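Local coordinates for N-terminal acetyltransferase B complex subunit MDM20 (Candida albicans, PDB 5K04), which serves as the non-catalytic subunit of the NatB N-terminal acetyltransferase complex, probably wrapping around and holding the catalytic subunit NAT3, at residues 505-510 / 548-553; 441-446 / 467-472; 568-573 / 604-609. One frame throughout, in Å; residues are numbered along the deposited sequence.

Interaction 1: 505-510 / 548-553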
loop_
_atom_site.group_PDB
_atom_site.type_symbol
_atom_site.label_atom_id
_atom_site.label_comp_id
_atom_site.label_asym_id
_atom_site.label_seq_id
_atom_site.Cartn_x
_atom_site.Cartn_y
_atom_site.Cartn_z
ATOM N N SER A 505 -0.361 -9.690 -2.053
ATOM C CA SER A 505 -1.432 -8.879 -1.514
ATOM C C SER A 505 -2.745 -9.232 -2.204
ATOM O O SER A 505 -2.771 -9.722 -3.338
ATOM C CB SER A 505 -1.123 -7.385 -1.659
ATOM O OG SER A 505 -1.424 -6.871 -2.950
ATOM N N ILE A 506 -3.842 -8.990 -1.488
ATOM C CA ILE A 506 -5.161 -9.221 -2.057
ATOM C C ILE A 506 -5.381 -8.318 -3.268
ATOM O O ILE A 506 -6.024 -8.719 -4.243
ATOM C CB ILE A 506 -6.235 -9.032 -0.965
ATOM C CG1 ILE A 506 -7.649 -9.238 -1.533
ATOM C CG2 ILE A 506 -6.115 -7.660 -0.299
ATOM C CD1 ILE A 506 -7.970 -10.678 -1.824
ATOM N N SER A 507 -4.780 -7.123 -3.262
ATOM C CA SER A 507 -4.931 -6.211 -4.399
ATOM C C SER A 507 -4.199 -6.722 -5.643
ATOM O O SER A 507 -4.645 -6.483 -6.778
ATOM C CB SER A 507 -4.437 -4.810 -4.010
ATOM O OG SER A 507 -5.171 -4.306 -2.897
ATOM N N LEU A 508 -3.063 -7.399 -5.450
ATOM C CA LEU A 508 -2.325 -8.002 -6.562
ATOM C C LEU A 508 -3.092 -9.173 -7.146
ATOM O O LEU A 508 -3.203 -9.319 -8.370
ATOM C CB LEU A 508 -0.947 -8.481 -6.085
ATOM C CG LEU A 508 -0.292 -9.589 -6.915
ATOM C CD1 LEU A 508 0.110 -9.085 -8.304
ATOM C CD2 LEU A 508 0.917 -10.250 -6.167
ATOM N N ASN A 509 -3.607 -10.039 -6.267
ATOM C CA ASN A 509 -4.351 -11.213 -6.711
ATOM C C ASN A 509 -5.698 -10.827 -7.313
ATOM O O ASN A 509 -6.139 -11.432 -8.295
ATOM C CB ASN A 509 -4.486 -12.173 -5.537
ATOM C CG ASN A 509 -3.171 -12.902 -5.248
ATOM O OD1 ASN A 509 -2.613 -13.548 -6.138
ATOM N ND2 ASN A 509 -2.661 -12.774 -4.022
ATOM N N PHE A 510 -6.336 -9.788 -6.770
ATOM C CA PHE A 510 -7.526 -9.248 -7.418
ATOM C C PHE A 510 -7.209 -8.744 -8.818
ATOM O O PHE A 510 -7.987 -8.961 -9.754
ATOM C CB PHE A 510 -8.131 -8.118 -6.588
ATOM C CG PHE A 510 -9.377 -7.588 -7.183
ATOM C CD1 PHE A 510 -10.504 -8.383 -7.236
ATOM C CD2 PHE A 510 -9.414 -6.330 -7.732
ATOM C CE1 PHE A 510 -11.648 -7.922 -7.813
ATOM C CE2 PHE A 510 -10.557 -5.863 -8.315
ATOM C CZ PHE A 510 -11.677 -6.658 -8.361
ATOM N N ASP A 548 -3.108 -7.448 3.194
ATOM C CA ASP A 548 -4.100 -6.418 2.912
ATOM C C ASP A 548 -3.494 -5.066 3.265
ATOM O O ASP A 548 -3.259 -4.765 4.439
ATOM C CB ASP A 548 -5.401 -6.655 3.677
ATOM C CG ASP A 548 -6.542 -5.702 3.236
ATOM O OD1 ASP A 548 -6.287 -4.791 2.421
ATOM O OD2 ASP A 548 -7.690 -5.874 3.709
ATOM N N ASN A 549 -3.265 -4.262 2.237
ATOM C CA ASN A 549 -2.788 -2.896 2.372
ATOM C C ASN A 549 -3.786 -1.884 1.810
ATOM O O ASN A 549 -3.438 -0.709 1.612
ATOM C CB ASN A 549 -1.434 -2.759 1.675
ATOM C CG ASN A 549 -0.468 -3.858 2.068
ATOM O OD1 ASN A 549 -0.182 -4.052 3.250
ATOM N ND2 ASN A 549 0.020 -4.607 1.072
ATOM N N ARG A 550 -5.022 -2.307 1.571
ATOM C CA ARG A 550 -6.020 -1.410 1.012
ATOM C C ARG A 550 -6.308 -0.245 1.958
ATOM O O ARG A 550 -6.222 -0.372 3.180
ATOM C CB ARG A 550 -7.290 -2.197 0.696
ATOM C CG ARG A 550 -7.068 -3.138 -0.497
ATOM C CD ARG A 550 -8.243 -4.057 -0.678
ATOM N NE ARG A 550 -8.466 -4.835 0.535
ATOM C CZ ARG A 550 -9.363 -5.815 0.627
ATOM N NH1 ARG A 550 -10.111 -6.115 -0.432
ATOM N NH2 ARG A 550 -9.497 -6.498 1.765
ATOM N N ASP A 551 -6.675 0.891 1.359
ATOM C CA ASP A 551 -6.925 2.162 2.047
ATOM C C ASP A 551 -8.432 2.372 2.166
ATOM O O ASP A 551 -9.074 2.829 1.225
ATOM C CB ASP A 551 -6.264 3.292 1.266
ATOM C CG ASP A 551 -6.530 4.672 1.850
ATOM O OD1 ASP A 551 -7.168 4.801 2.907
ATOM O OD2 ASP A 551 -6.072 5.633 1.213
ATOM N N PHE A 552 -8.989 2.027 3.330
ATOM C CA PHE A 552 -10.387 2.253 3.670
ATOM C C PHE A 552 -10.578 3.487 4.544
ATOM O O PHE A 552 -11.631 3.639 5.170
ATOM C CB PHE A 552 -10.965 1.024 4.388
ATOM C CG PHE A 552 -10.903 -0.240 3.574
ATOM C CD1 PHE A 552 -11.621 -0.355 2.396
ATOM C CD2 PHE A 552 -10.124 -1.307 3.981
ATOM C CE1 PHE A 552 -11.571 -1.516 1.644
ATOM C CE2 PHE A 552 -10.058 -2.465 3.229
ATOM C CZ PHE A 552 -10.783 -2.577 2.061
ATOM N N LYS A 553 -9.588 4.364 4.595
ATOM C CA LYS A 553 -9.545 5.468 5.543
ATOM C C LYS A 553 -9.561 6.848 4.903
ATOM O O LYS A 553 -10.171 7.763 5.461
ATOM C CB LYS A 553 -8.286 5.345 6.427
ATOM C CG LYS A 553 -8.338 4.193 7.436
ATOM C CD LYS A 553 -6.978 4.039 8.060
ATOM C CE LYS A 553 -6.975 2.998 9.159
ATOM N NZ LYS A 553 -5.584 2.799 9.685
HETATM O O HOH W 1 -3.693 -5.175 -0.555
#
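I506 and R550 illustrate how a branched apolar side chain can shield an ion pair. The CG2 methyl of I506 lies over one face of the guanidinium, 3.8 Å from R550 CZ, while F552 CZ covers the opposite face. Beside this sandwich S507 OG presses against the arginine stem, 3.3 Å from R550 CG. A water links the serine hydroxyl to the loop backbone, donating to S507 OG (2.9 Å) and accepting from N549 N (3.0 Å); S507 OG also bonds to E443 O. At the start of helix 506-521, S505 OG accepts a capping bond from L508 N and is also bonded to E443 OE1.

The looser side is formed by D548, which is exposed and offers I506 CG2 nothing nearer than OD1, at 4.0 Å. Its carboxylate is nevertheless well held: OD1 takes R550 N in an Asx turn and R550 NE from the other face of the carboxylate plane, and OD2 lies 2.7 Å from R550 NH2, which also bridges to D571. The bend at chi3 (-58°) folds the arginine back for this side-on grip. With two aspartates, D548 and D571, probably offsetting its charge, the guanidinium can meet I506 by carbon contact alone.

Interaction 2: 441-446 / 467-472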
loop_
_atom_site.group_PDB
_atom_site.type_symbol
_atom_site.label_atom_id
_atom_site.label_comp_id
_atom_site.label_asym_id
_atom_site.label_seq_id
_atom_site.Cartn_x
_atom_site.Cartn_y
_atom_site.Cartn_z
ATOM N N GLN A 441 -0.153 3.629 -5.172
ATOM C CA GLN A 441 -1.561 3.932 -4.928
ATOM C C GLN A 441 -2.486 2.876 -5.534
ATOM O O GLN A 441 -3.591 2.668 -5.027
ATOM C CB GLN A 441 -1.895 5.316 -5.471
ATOM C CG GLN A 441 -1.065 6.436 -4.859
ATOM C CD GLN A 441 -1.524 7.797 -5.336
ATOM O OE1 GLN A 441 -1.525 8.077 -6.534
ATOM N NE2 GLN A 441 -1.953 8.638 -4.403
ATOM N N HIS A 442 -2.058 2.190 -6.606
ATOM C CA HIS A 442 -2.866 1.080 -7.120
ATOM C C HIS A 442 -2.996 -0.023 -6.080
ATOM O O HIS A 442 -4.059 -0.627 -5.941
ATOM C CB HIS A 442 -2.274 0.507 -8.407
ATOM C CG HIS A 442 -2.333 1.434 -9.578
ATOM N ND1 HIS A 442 -3.511 1.973 -10.042
ATOM C CD2 HIS A 442 -1.360 1.899 -10.398
ATOM C CE1 HIS A 442 -3.264 2.733 -11.095
ATOM N NE2 HIS A 442 -1.966 2.701 -11.334
ATOM N N GLU A 443 -1.924 -0.284 -5.318
ATOM C CA GLU A 443 -1.997 -1.338 -4.312
ATOM C C GLU A 443 -2.987 -0.977 -3.210
ATOM O O GLU A 443 -3.646 -1.865 -2.656
ATOM C CB GLU A 443 -0.599 -1.634 -3.751
ATOM C CG GLU A 443 -0.584 -2.330 -2.399
ATOM C CD GLU A 443 -0.958 -3.799 -2.459
ATOM O OE1 GLU A 443 -0.947 -4.385 -3.565
ATOM O OE2 GLU A 443 -1.245 -4.367 -1.384
ATOM N N THR A 444 -3.155 0.322 -2.926
ATOM C CA THR A 444 -4.029 0.738 -1.832
ATOM C C THR A 444 -5.433 1.142 -2.278
ATOM O O THR A 444 -6.344 1.127 -1.443
ATOM C CB THR A 444 -3.383 1.891 -1.025
ATOM O OG1 THR A 444 -3.132 3.030 -1.860
ATOM C CG2 THR A 444 -2.061 1.429 -0.424
ATOM N N LEU A 445 -5.640 1.467 -3.571
ATOM C CA LEU A 445 -6.896 2.063 -4.051
ATOM C C LEU A 445 -7.605 1.266 -5.147
ATOM O O LEU A 445 -8.749 1.589 -5.494
ATOM C CB LEU A 445 -6.624 3.490 -4.567
ATOM C CG LEU A 445 -6.120 4.415 -3.446
ATOM C CD1 LEU A 445 -5.725 5.787 -3.982
ATOM C CD2 LEU A 445 -7.183 4.526 -2.317
ATOM N N ASN A 446 -6.926 0.293 -5.734
ATOM C CA ASN A 446 -7.404 -0.708 -6.676
ATOM C C ASN A 446 -8.863 -1.108 -6.510
ATOM O O ASN A 446 -9.625 -1.202 -7.477
ATOM C CB ASN A 446 -6.535 -1.934 -6.433
ATOM C CG ASN A 446 -6.532 -2.859 -7.527
ATOM O OD1 ASN A 446 -7.461 -2.886 -8.319
ATOM N ND2 ASN A 446 -5.489 -3.679 -7.589
ATOM N N ARG A 467 1.563 -4.176 -14.465
ATOM C CA ARG A 467 2.942 -3.786 -14.767
ATOM C C ARG A 467 3.551 -2.938 -13.656
ATOM O O ARG A 467 4.771 -2.966 -13.462
ATOM C CB ARG A 467 3.013 -3.056 -16.113
ATOM C CG ARG A 467 2.770 -3.988 -17.299
ATOM C CD ARG A 467 2.916 -3.282 -18.635
ATOM N NE ARG A 467 2.619 -4.186 -19.751
ATOM C CZ ARG A 467 1.593 -4.037 -20.582
ATOM N NH1 ARG A 467 0.772 -3.006 -20.427
ATOM N NH2 ARG A 467 1.392 -4.911 -21.565
ATOM N N PHE A 468 2.727 -2.181 -12.922
ATOM C CA PHE A 468 3.211 -1.515 -11.717
ATOM C C PHE A 468 3.727 -2.548 -10.720
ATOM O O PHE A 468 4.814 -2.393 -10.156
ATOM C CB PHE A 468 2.096 -0.659 -11.084
ATOM C CG PHE A 468 2.050 -0.761 -9.575
ATOM C CD1 PHE A 468 3.041 -0.175 -8.792
ATOM C CD2 PHE A 468 1.032 -1.460 -8.944
ATOM C CE1 PHE A 468 3.022 -0.289 -7.415
ATOM C CE2 PHE A 468 1.004 -1.575 -7.558
ATOM C CZ PHE A 468 2.004 -0.996 -6.791
ATOM N N TYR A 469 2.952 -3.621 -10.510
ATOM C CA TYR A 469 3.375 -4.705 -9.623
ATOM C C TYR A 469 4.697 -5.324 -10.076
ATOM O O TYR A 469 5.576 -5.603 -9.250
ATOM C CB TYR A 469 2.265 -5.763 -9.537
ATOM C CG TYR A 469 1.109 -5.352 -8.637
ATOM C CD1 TYR A 469 1.253 -5.371 -7.258
ATOM C CD2 TYR A 469 -0.114 -4.946 -9.157
ATOM C CE1 TYR A 469 0.228 -5.009 -6.413
ATOM C CE2 TYR A 469 -1.174 -4.568 -8.301
ATOM C CZ TYR A 469 -0.980 -4.606 -6.924
ATOM O OH TYR A 469 -1.961 -4.241 -6.028
ATOM N N LEU A 470 4.861 -5.538 -11.385
ATOM C CA LEU A 470 6.129 -6.053 -11.902
ATOM C C LEU A 470 7.273 -5.084 -11.630
ATOM O O LEU A 470 8.382 -5.498 -11.278
ATOM C CB LEU A 470 6.012 -6.295 -13.404
ATOM C CG LEU A 470 5.253 -7.505 -13.918
ATOM C CD1 LEU A 470 5.227 -7.487 -15.454
ATOM C CD2 LEU A 470 5.939 -8.755 -13.406
ATOM N N THR A 471 7.011 -3.784 -11.801
ATOM C CA THR A 471 8.022 -2.748 -11.604
ATOM C C THR A 471 8.405 -2.603 -10.127
ATOM O O THR A 471 9.591 -2.510 -9.785
ATOM C CB THR A 471 7.479 -1.434 -12.169
ATOM O OG1 THR A 471 7.365 -1.556 -13.593
ATOM C CG2 THR A 471 8.379 -0.247 -11.810
ATOM N N SER A 472 7.407 -2.589 -9.245
ATOM C CA SER A 472 7.656 -2.454 -7.814
ATOM C C SER A 472 8.444 -3.642 -7.271
ATOM O O SER A 472 9.381 -3.463 -6.484
ATOM C CB SER A 472 6.320 -2.300 -7.080
ATOM O OG SER A 472 6.521 -2.242 -5.678
#
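E443 OE1 is gripped by two hydroxyls, Y469 OH at 2.7 Å from within this contact and S505 OG from the start of helix 506-521. The setting is an all-helical, TPR-type superhelix, where short helix 440-445 lies against long helix 456-485; the local axes pass 10.7 Å apart at a steep signed crossing angle of -124°, and side chains bridge the gap.

The tyrosine hydroxyl donates its hydrogen bond to OE1 on the anti side, somewhat out of the carboxylate plane. Carboxylate and ring planes are 86° apart, with OE1 lying at the edge of the ring. E443 reaches this point because CG runs anti to the backbone N and the chain then bends at chi2 (74°). Its other oxygen, OE2, takes N549 ND2, so a buried carboxylate is met by three neutral donors. Such donors, together with the nearby N-terminus of helix 506-521, would be expected to stabilise a negative charge.

Next to the polar cluster the contact is mostly carbon against carbon. F468 lies with CE2 over the centre of one face of the Y469 ring, and it meets helix 440-445 as well: CD2 is 3.9 Å from H442 CB, and CZ is 4.1 Å from E443 CB. The H442 and F468 rings are inclined to each other with centroids 5.9 Å apart, while H442 ND1 bonds to Y432 OH. T444 bonds to N16 of the NAT3 chain, so this short helix faces helix 456-485 on one side and the NAT3 chain on another. At the end of this helix N446 ND2 lies near the plane of the tyrosine ring, at its edge, 3.9 Å from Y469 OH, and is bonded to T511 OG1.

Interaction 3: 568-573 / 604-609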
loop_
_atom_site.group_PDB
_atom_site.type_symbol
_atom_site.label_atom_id
_atom_site.label_comp_id
_atom_site.label_asym_id
_atom_site.label_seq_id
_atom_site.Cartn_x
_atom_site.Cartn_y
_atom_site.Cartn_z
ATOM N N PRO A 568 -18.152 -3.193 -2.632
ATOM C CA PRO A 568 -18.453 -4.624 -2.400
ATOM C C PRO A 568 -17.326 -5.566 -2.810
ATOM O O PRO A 568 -17.420 -6.350 -3.774
ATOM C CB PRO A 568 -19.719 -4.831 -3.243
ATOM C CG PRO A 568 -19.627 -3.822 -4.335
ATOM C CD PRO A 568 -18.957 -2.617 -3.727
ATOM N N VAL A 569 -16.244 -5.525 -2.046
ATOM C CA VAL A 569 -15.131 -6.436 -2.265
ATOM C C VAL A 569 -15.547 -7.828 -1.818
ATOM O O VAL A 569 -16.416 -7.989 -0.955
ATOM C CB VAL A 569 -13.869 -5.967 -1.513
ATOM C CG1 VAL A 569 -13.391 -4.592 -2.048
ATOM C CG2 VAL A 569 -14.117 -5.940 -0.001
ATOM N N ASN A 570 -14.918 -8.846 -2.418
ATOM C CA ASN A 570 -15.141 -10.256 -2.059
ATOM C C ASN A 570 -13.791 -10.971 -2.135
ATOM O O ASN A 570 -13.381 -11.441 -3.203
ATOM C CB ASN A 570 -16.176 -10.915 -2.967
ATOM C CG ASN A 570 -16.633 -12.276 -2.430
ATOM O OD1 ASN A 570 -16.000 -12.848 -1.542
ATOM N ND2 ASN A 570 -17.734 -12.791 -2.968
ATOM N N ASP A 571 -13.113 -11.061 -0.990
ATOM C CA ASP A 571 -11.724 -11.516 -0.991
ATOM C C ASP A 571 -11.609 -13.023 -1.167
ATOM O O ASP A 571 -10.656 -13.503 -1.802
ATOM C CB ASP A 571 -11.013 -11.085 0.298
ATOM C CG ASP A 571 -10.932 -9.555 0.445
ATOM O OD1 ASP A 571 -11.302 -8.830 -0.517
ATOM O OD2 ASP A 571 -10.524 -9.087 1.528
ATOM N N VAL A 572 -12.558 -13.786 -0.624
ATOM C CA VAL A 572 -12.499 -15.234 -0.786
ATOM C C VAL A 572 -12.775 -15.639 -2.233
ATOM O O VAL A 572 -12.172 -16.584 -2.749
ATOM C CB VAL A 572 -13.465 -15.907 0.195
ATOM C CG1 VAL A 572 -13.570 -17.379 -0.113
ATOM C CG2 VAL A 572 -12.955 -15.692 1.638
ATOM N N ALA A 573 -13.668 -14.920 -2.921
ATOM C CA ALA A 573 -13.938 -15.238 -4.319
ATOM C C ALA A 573 -12.695 -15.023 -5.179
ATOM O O ALA A 573 -12.412 -15.810 -6.087
ATOM C CB ALA A 573 -15.111 -14.394 -4.822
ATOM N N ALA A 604 -16.684 -20.155 3.625
ATOM C CA ALA A 604 -16.508 -19.030 2.708
ATOM C C ALA A 604 -17.301 -17.756 3.039
ATOM O O ALA A 604 -16.876 -16.667 2.625
ATOM C CB ALA A 604 -16.875 -19.461 1.290
ATOM N N LYS A 605 -18.449 -17.840 3.716
ATOM C CA LYS A 605 -19.241 -16.641 4.102
ATOM C C LYS A 605 -19.869 -15.914 2.904
ATOM O O LYS A 605 -19.828 -14.690 2.814
ATOM C CB LYS A 605 -18.417 -15.658 4.945
ATOM C CG LYS A 605 -18.159 -16.167 6.356
ATOM C CD LYS A 605 -16.924 -15.558 7.015
ATOM C CE LYS A 605 -16.730 -16.108 8.429
ATOM N NZ LYS A 605 -16.675 -17.618 8.480
ATOM N N PHE A 606 -20.535 -16.670 2.030
ATOM C CA PHE A 606 -21.047 -16.156 0.765
ATOM C C PHE A 606 -22.559 -15.916 0.779
ATOM O O PHE A 606 -23.303 -16.426 1.623
ATOM C CB PHE A 606 -20.717 -17.126 -0.366
ATOM C CG PHE A 606 -19.294 -17.080 -0.833
ATOM C CD1 PHE A 606 -18.557 -15.915 -0.769
ATOM C CD2 PHE A 606 -18.701 -18.219 -1.384
ATOM C CE1 PHE A 606 -17.231 -15.881 -1.237
ATOM C CE2 PHE A 606 -17.377 -18.197 -1.853
ATOM C CZ PHE A 606 -16.641 -17.027 -1.775
ATOM N N SER A 607 -23.000 -15.119 -0.195
ATOM C CA SER A 607 -24.402 -15.056 -0.594
ATOM C C SER A 607 -24.883 -16.402 -1.140
ATOM O O SER A 607 -24.092 -17.264 -1.540
ATOM C CB SER A 607 -24.605 -13.991 -1.667
ATOM O OG SER A 607 -24.003 -14.394 -2.898
ATOM N N VAL A 608 -26.212 -16.564 -1.175
ATOM C CA VAL A 608 -26.795 -17.799 -1.701
ATOM C C VAL A 608 -26.248 -18.090 -3.089
ATOM O O VAL A 608 -25.796 -19.206 -3.377
ATOM C CB VAL A 608 -28.331 -17.725 -1.714
ATOM C CG1 VAL A 608 -28.906 -19.034 -2.176
ATOM C CG2 VAL A 608 -28.877 -17.382 -0.330
ATOM N N PHE A 609 -26.236 -17.072 -3.957
ATOM C CA PHE A 609 -25.826 -17.314 -5.334
ATOM C C PHE A 609 -24.359 -17.700 -5.423
ATOM O O PHE A 609 -23.998 -18.625 -6.161
ATOM C CB PHE A 609 -26.092 -16.108 -6.227
ATOM C CG PHE A 609 -25.614 -16.326 -7.631
ATOM C CD1 PHE A 609 -26.215 -17.297 -8.433
ATOM C CD2 PHE A 609 -24.546 -15.606 -8.145
ATOM C CE1 PHE A 609 -25.776 -17.530 -9.718
ATOM C CE2 PHE A 609 -24.104 -15.831 -9.451
ATOM C CZ PHE A 609 -24.720 -16.797 -10.231
#
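Two first torsions bring N570 and F606 together: CG of N570 stands anti to the backbone N (chi1 -168°), while the F606 ring is swung beside its own backbone N (chi1 -77°). The asparagine amide thereby meets the rim of the phenyl ring, its plane turned 71° from that of the ring, with N570 OD1 3.3 Å from F606 CE1 and close to the ring plane.

The same oxygen has a second task. N570 is the N-cap of helix 571-584, and OD1 accepts a weak bond of 3.4 Å from A573 N. That NH also lies at the ring edge, with A573 N 3.8 Å from F606 CZ, so the phenyl tip fits against the capped first turn of the helix. V572 approaches obliquely, its CG1 methyl 3.5 Å from F606 CZ. A604, two residues before the phenylalanine, folds its methyl over one ring face and also meets the valine, with A604 CB 4.2 Å from V572 CG1. K605, between them, adopts a left-handed backbone conformation, which turns the chain so that A604 and F606 come round to the same valine.

The loop leads on to S607, the N-cap of helix 608-625, whose OG accepts from D610 N; the contact therefore joins the starts of two helices. Y614, from that second helix, meets the F606 ring as well. The site lies at the surface, and a crystal neighbour also touches F606.

No hydrogen bond crosses between the two segments. Cohesion rests on van der Waals contact, probably helped by the slightly positive C-H rim of the phenyl ring facing an amide oxygen whose capping bond is itself weak.

The three contacts follow one another along the chain, yet interaction 1 touches both of the others in space. Interactions 1 and 2, with centres about 10 Å apart, are joined through E443: S505 OG lies 2.6 Å from its OE1 and N549 ND2 lies 2.8 Å from its OE2. Interaction 3, whose centre is about 16 Å from that of interaction 1, is tied to it by a salt bridge of 2.8 Å between R550 NH2 and D571 OD2. Interactions 2 and 3 do not touch, their nearest atoms being about 7 Å apart. Interactions 1 and 2 both reach the NAT3 chain, through D551 and T444 respectively, whereas interaction 3 meets no other chain of the assembly.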